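Local coordinates for DUF3299 domain-containing protein (Pseudomonas aeruginosa, PDB 4HSP) that is of unknown function, belongs to the DUF3299 family of the OB clan and is built round a mixed beta-sheet, at residues 91-102 / 131-142. Numbering follows the deposited sequence.
Sequences PPPSNQIVYVKT and AAAGYRMQASKV. With EDO (1,2-ethanediol), chain J.
Tyr99 is gripped by the backbone on both sides of Arg136, its N-H going to Tyr135 O and its O taking Met137 N at 2.9 Å, at the middle of a parallel strand pair, 98-102 beside 135-139, in the mixed sheet of this OB-clan protein; the pair illustrates how one ladder sorts its side chains between two environments. Lys101 repeats the pattern with Met137 and Ala139, its N-H pointing at Met137 O with an angle of 165°.

One face carries Val98, Val100, Met137 and Ala139, with Tyr135 and Thr102 on the same side. CG1 of Val98 stands anti to the backbone N (chi1 -174°), which carries this methyl across to Met137 CB at 3.6 Å, while CG2 approaches Tyr135 CB. Val100 uses the same branch to meet Ala139 CB at 3.7 Å, and Val117 of strand 115-118 packs on both residues. The Tyr135 ring turns its edge to Asn95 and Ile97: Ile97 O lies in the ring plane, and CE2 comes 3.6 Å from Asn95 O. The Tyr135 hydroxyl hydrogen-bonds with Leu11 O and Val49 N. Next in the chain, Gly134 N donates to Ser94 O at 2.8 Å, joining the two segments ahead of the parallel ladder.

The face bearing Tyr99, Lys101, Arg136 and Gln138 is richer in polar and charged groups. Tyr99 reaches Glu76 through OH, and the extended Lys101 and bent Arg136 chains run alongside each other in a common direction, which leaves Lys101 NZ 4.1 Å from Arg136 NH2; Glu76, which also touches Lys101, may temper this meeting of like charges. Between these chains sits a 1,2-ethanediol, probably from the crystallisation liquor, whose O1 accepts a hydrogen bond from Arg136 NE at 3.1 Å.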
loop_
_atom_site.group_PDB
_atom_site.type_symbol
_atom_site.label_atom_id
_atom_site.label_comp_id
_atom_site.label_asym_id
_atom_site.label_seq_id
_atom_site.Cartn_x
_atom_site.Cartn_y
_atom_site.Cartn_z
ATOM N N PRO A 91 15.514 -6.569 -11.081
ATOM C CA PRO A 91 16.086 -5.208 -11.097
ATOM C C PRO A 91 16.326 -4.664 -12.515
ATOM O O PRO A 91 16.674 -5.449 -13.417
ATOM C CB PRO A 91 17.444 -5.389 -10.399
ATOM C CG PRO A 91 17.340 -6.617 -9.644
ATOM C CD PRO A 91 16.387 -7.508 -10.348
ATOM N N PRO A 92 16.223 -3.322 -12.729
ATOM C CA PRO A 92 16.568 -2.753 -14.055
ATOM C C PRO A 92 18.076 -2.857 -14.340
ATOM O O PRO A 92 18.828 -3.146 -13.399
ATOM C CB PRO A 92 16.165 -1.266 -13.922
ATOM C CG PRO A 92 15.406 -1.146 -12.673
ATOM C CD PRO A 92 15.856 -2.256 -11.774
ATOM N N PRO A 93 18.574 -2.583 -15.579
ATOM C CA PRO A 93 20.044 -2.526 -15.787
ATOM C C PRO A 93 20.671 -1.449 -14.890
ATOM O O PRO A 93 19.967 -0.516 -14.488
ATOM C CB PRO A 93 20.183 -2.170 -17.267
ATOM C CG PRO A 93 18.878 -2.500 -17.859
ATOM C CD PRO A 93 17.863 -2.211 -16.817
ATOM N N SER A 94 21.970 -1.582 -14.553
ATOM C CA SER A 94 22.652 -0.678 -13.605
ATOM C C SER A 94 22.731 0.794 -14.067
ATOM O O SER A 94 23.077 1.669 -13.264
ATOM C CB SER A 94 24.048 -1.194 -13.278
ATOM O OG SER A 94 24.814 -1.367 -14.452
ATOM N N ASN A 95 22.404 1.070 -15.331
ATOM C CA ASN A 95 22.420 2.433 -15.868
ATOM C C ASN A 95 20.986 2.986 -15.902
ATOM O O ASN A 95 20.734 4.039 -16.487
ATOM C CB ASN A 95 23.114 2.508 -17.231
ATOM C CG ASN A 95 22.526 1.665 -18.332
ATOM O OD1 ASN A 95 21.567 0.915 -18.140
ATOM N ND2 ASN A 95 23.126 1.742 -19.520
ATOM N N GLN A 96 20.064 2.274 -15.224
ATOM C CA GLN A 96 18.656 2.633 -15.040
ATOM C C GLN A 96 18.349 2.563 -13.525
ATOM O O GLN A 96 17.229 2.304 -13.106
ATOM C CB GLN A 96 17.711 1.743 -15.905
ATOM C CG GLN A 96 17.861 1.909 -17.441
ATOM C CD GLN A 96 17.348 3.226 -17.988
ATOM O OE1 GLN A 96 16.202 3.327 -18.445
ATOM N NE2 GLN A 96 18.198 4.260 -18.000
ATOM N N ILE A 97 19.388 2.805 -12.707
ATOM C CA ILE A 97 19.340 2.845 -11.240
ATOM C C ILE A 97 20.287 3.941 -10.747
ATOM O O ILE A 97 21.409 4.047 -11.229
ATOM C CB ILE A 97 19.688 1.486 -10.534
ATOM C CG1 ILE A 97 19.016 0.257 -11.205
ATOM C CG2 ILE A 97 19.385 1.565 -9.014
ATOM C CD1 ILE A 97 19.228 -1.110 -10.492
ATOM N N VAL A 98 19.830 4.729 -9.771
ATOM C CA VAL A 98 20.610 5.724 -9.046
ATOM C C VAL A 98 20.594 5.346 -7.546
ATOM O O VAL A 98 19.519 5.189 -6.968
ATOM C CB VAL A 98 20.093 7.178 -9.268
ATOM C CG1 VAL A 98 21.016 8.196 -8.611
ATOM C CG2 VAL A 98 19.908 7.486 -10.755
ATOM N N TYR A 99 21.773 5.202 -6.931
ATOM C CA TYR A 99 21.905 5.006 -5.486
ATOM C C TYR A 99 21.850 6.411 -4.865
ATOM O O TYR A 99 22.720 7.244 -5.133
ATOM C CB TYR A 99 23.216 4.275 -5.154
ATOM C CG TYR A 99 23.380 3.837 -3.714
ATOM C CD1 TYR A 99 23.794 4.735 -2.731
ATOM C CD2 TYR A 99 23.245 2.494 -3.355
ATOM C CE1 TYR A 99 23.981 4.328 -1.407
ATOM C CE2 TYR A 99 23.454 2.069 -2.040
ATOM C CZ TYR A 99 23.815 2.992 -1.066
ATOM O OH TYR A 99 24.018 2.563 0.230
ATOM N N VAL A 100 20.783 6.698 -4.106
ATOM C CA VAL A 100 20.545 8.013 -3.501
ATOM C C VAL A 100 20.754 7.951 -1.978
ATOM O O VAL A 100 20.342 6.984 -1.350
ATOM C CB VAL A 100 19.122 8.542 -3.844
ATOM C CG1 VAL A 100 18.927 9.988 -3.407
ATOM C CG2 VAL A 100 18.806 8.380 -5.314
ATOM N N LYS A 101 21.422 8.996 -1.419
ATOM C CA LYS A 101 21.645 9.306 0.007
ATOM C C LYS A 101 20.985 10.670 0.269
ATOM O O LYS A 101 21.222 11.607 -0.499
ATOM C CB LYS A 101 23.151 9.335 0.391
ATOM C CG LYS A 101 23.823 7.966 0.420
ATOM C CD LYS A 101 25.205 8.011 1.067
ATOM C CE LYS A 101 25.982 6.723 0.850
ATOM N NZ LYS A 101 27.288 6.703 1.575
ATOM N N THR A 102 20.105 10.761 1.277
ATOM C CA THR A 102 19.427 12.025 1.610
ATOM C C THR A 102 19.471 12.306 3.145
ATOM O O THR A 102 19.250 11.402 3.959
ATOM C CB THR A 102 17.979 12.068 1.044
ATOM O OG1 THR A 102 17.400 13.349 1.312
ATOM C CG2 THR A 102 17.069 10.978 1.590
ATOM N N ALA A 131 20.783 -4.886 -6.002
ATOM C CA ALA A 131 21.147 -4.445 -7.340
ATOM C C ALA A 131 22.393 -3.567 -7.348
ATOM O O ALA A 131 22.703 -2.903 -6.367
ATOM C CB ALA A 131 19.993 -3.671 -7.957
ATOM N N ALA A 132 23.083 -3.538 -8.491
ATOM C CA ALA A 132 24.216 -2.670 -8.758
ATOM C C ALA A 132 23.715 -1.439 -9.510
ATOM O O ALA A 132 22.798 -1.558 -10.328
ATOM C CB ALA A 132 25.259 -3.406 -9.581
ATOM N N ALA A 133 24.308 -0.257 -9.231
ATOM C CA ALA A 133 23.986 1.007 -9.893
ATOM C C ALA A 133 25.266 1.616 -10.445
ATOM O O ALA A 133 26.339 1.399 -9.875
ATOM C CB ALA A 133 23.299 1.961 -8.924
ATOM N N GLY A 134 25.152 2.328 -11.568
ATOM C CA GLY A 134 26.259 3.008 -12.231
ATOM C C GLY A 134 26.295 4.484 -11.902
ATOM O O GLY A 134 27.259 5.171 -12.248
ATOM N N TYR A 135 25.260 4.957 -11.176
ATOM C CA TYR A 135 25.053 6.344 -10.777
ATOM C C TYR A 135 24.753 6.488 -9.302
ATOM O O TYR A 135 24.151 5.603 -8.694
ATOM C CB TYR A 135 23.892 6.969 -11.579
ATOM C CG TYR A 135 24.083 6.886 -13.076
ATOM C CD1 TYR A 135 25.036 7.668 -13.725
ATOM C CD2 TYR A 135 23.352 5.975 -13.844
ATOM C CE1 TYR A 135 25.224 7.589 -15.107
ATOM C CE2 TYR A 135 23.538 5.885 -15.227
ATOM C CZ TYR A 135 24.470 6.700 -15.853
ATOM O OH TYR A 135 24.661 6.635 -17.210
ATOM N N ARG A 136 25.158 7.638 -8.739
ATOM C CA ARG A 136 24.920 8.021 -7.351
ATOM C C ARG A 136 24.384 9.458 -7.293
ATOM O O ARG A 136 24.648 10.278 -8.180
ATOM C CB ARG A 136 26.195 7.890 -6.489
ATOM C CG ARG A 136 26.726 6.488 -6.292
ATOM C CD ARG A 136 28.025 6.540 -5.544
ATOM N NE ARG A 136 27.834 6.288 -4.116
ATOM C CZ ARG A 136 28.406 5.292 -3.446
ATOM N NH1 ARG A 136 29.233 4.453 -4.065
ATOM N NH2 ARG A 136 28.166 5.134 -2.151
HETATM N N MSE A 137 23.653 9.761 -6.228
HETATM C CA MSE A 137 23.086 11.082 -5.996
HETATM C C MSE A 137 23.005 11.381 -4.497
HETATM O O MSE A 137 22.592 10.543 -3.691
HETATM C CB MSE A 137 21.704 11.171 -6.645
HETATM C CG MSE A 137 21.053 12.535 -6.633
HETATM SE SE MSE A 137 19.792 12.620 -8.142
HETATM C CE MSE A 137 20.577 14.040 -8.983
ATOM N N GLN A 138 23.443 12.576 -4.141
ATOM C CA GLN A 138 23.333 13.138 -2.814
ATOM C C GLN A 138 22.197 14.121 -2.962
ATOM O O GLN A 138 22.375 15.192 -3.544
ATOM C CB GLN A 138 24.666 13.768 -2.370
ATOM C CG GLN A 138 24.670 14.273 -0.930
ATOM C CD GLN A 138 24.453 13.182 0.097
ATOM O OE1 GLN A 138 25.118 12.141 0.084
ATOM N NE2 GLN A 138 23.523 13.413 1.023
ATOM N N ALA A 139 20.999 13.691 -2.595
ATOM C CA ALA A 139 19.801 14.486 -2.779
ATOM C C ALA A 139 19.708 15.708 -1.840
ATOM O O ALA A 139 19.979 15.611 -0.637
ATOM C CB ALA A 139 18.567 13.618 -2.617
ATOM N N SER A 140 19.294 16.849 -2.432
ATOM C CA SER A 140 18.980 18.141 -1.813
ATOM C C SER A 140 17.483 18.193 -1.514
ATOM O O SER A 140 17.053 18.850 -0.557
ATOM C CB SER A 140 19.323 19.300 -2.760
ATOM O OG SER A 140 20.519 19.134 -3.506
ATOM N N LYS A 141 16.683 17.534 -2.389
ATOM C CA LYS A 141 15.229 17.517 -2.333
ATOM C C LYS A 141 14.660 16.230 -2.922
ATOM O O LYS A 141 15.090 15.765 -3.986
ATOM C CB LYS A 141 14.702 18.725 -3.115
ATOM C CG LYS A 141 13.302 19.197 -2.781
ATOM C CD LYS A 141 12.872 20.223 -3.835
ATOM C CE LYS A 141 11.760 21.150 -3.415
ATOM N NZ LYS A 141 11.133 21.803 -4.596
ATOM N N VAL A 142 13.700 15.652 -2.196
ATOM C CA VAL A 142 12.910 14.479 -2.564
ATOM C C VAL A 142 11.475 14.923 -2.363
ATOM O O VAL A 142 11.066 15.222 -1.244
ATOM C CB VAL A 142 13.261 13.167 -1.837
ATOM C CG1 VAL A 142 12.472 12.004 -2.443
ATOM C CG2 VAL A 142 14.763 12.892 -1.915
HETATM C C1 EDO J . 26.259 8.713 -2.367
HETATM O O1 EDO J . 25.353 7.920 -3.151
HETATM C C2 EDO J . 26.246 10.220 -2.772
HETATM O O2 EDO J . 27.214 10.465 -3.793
#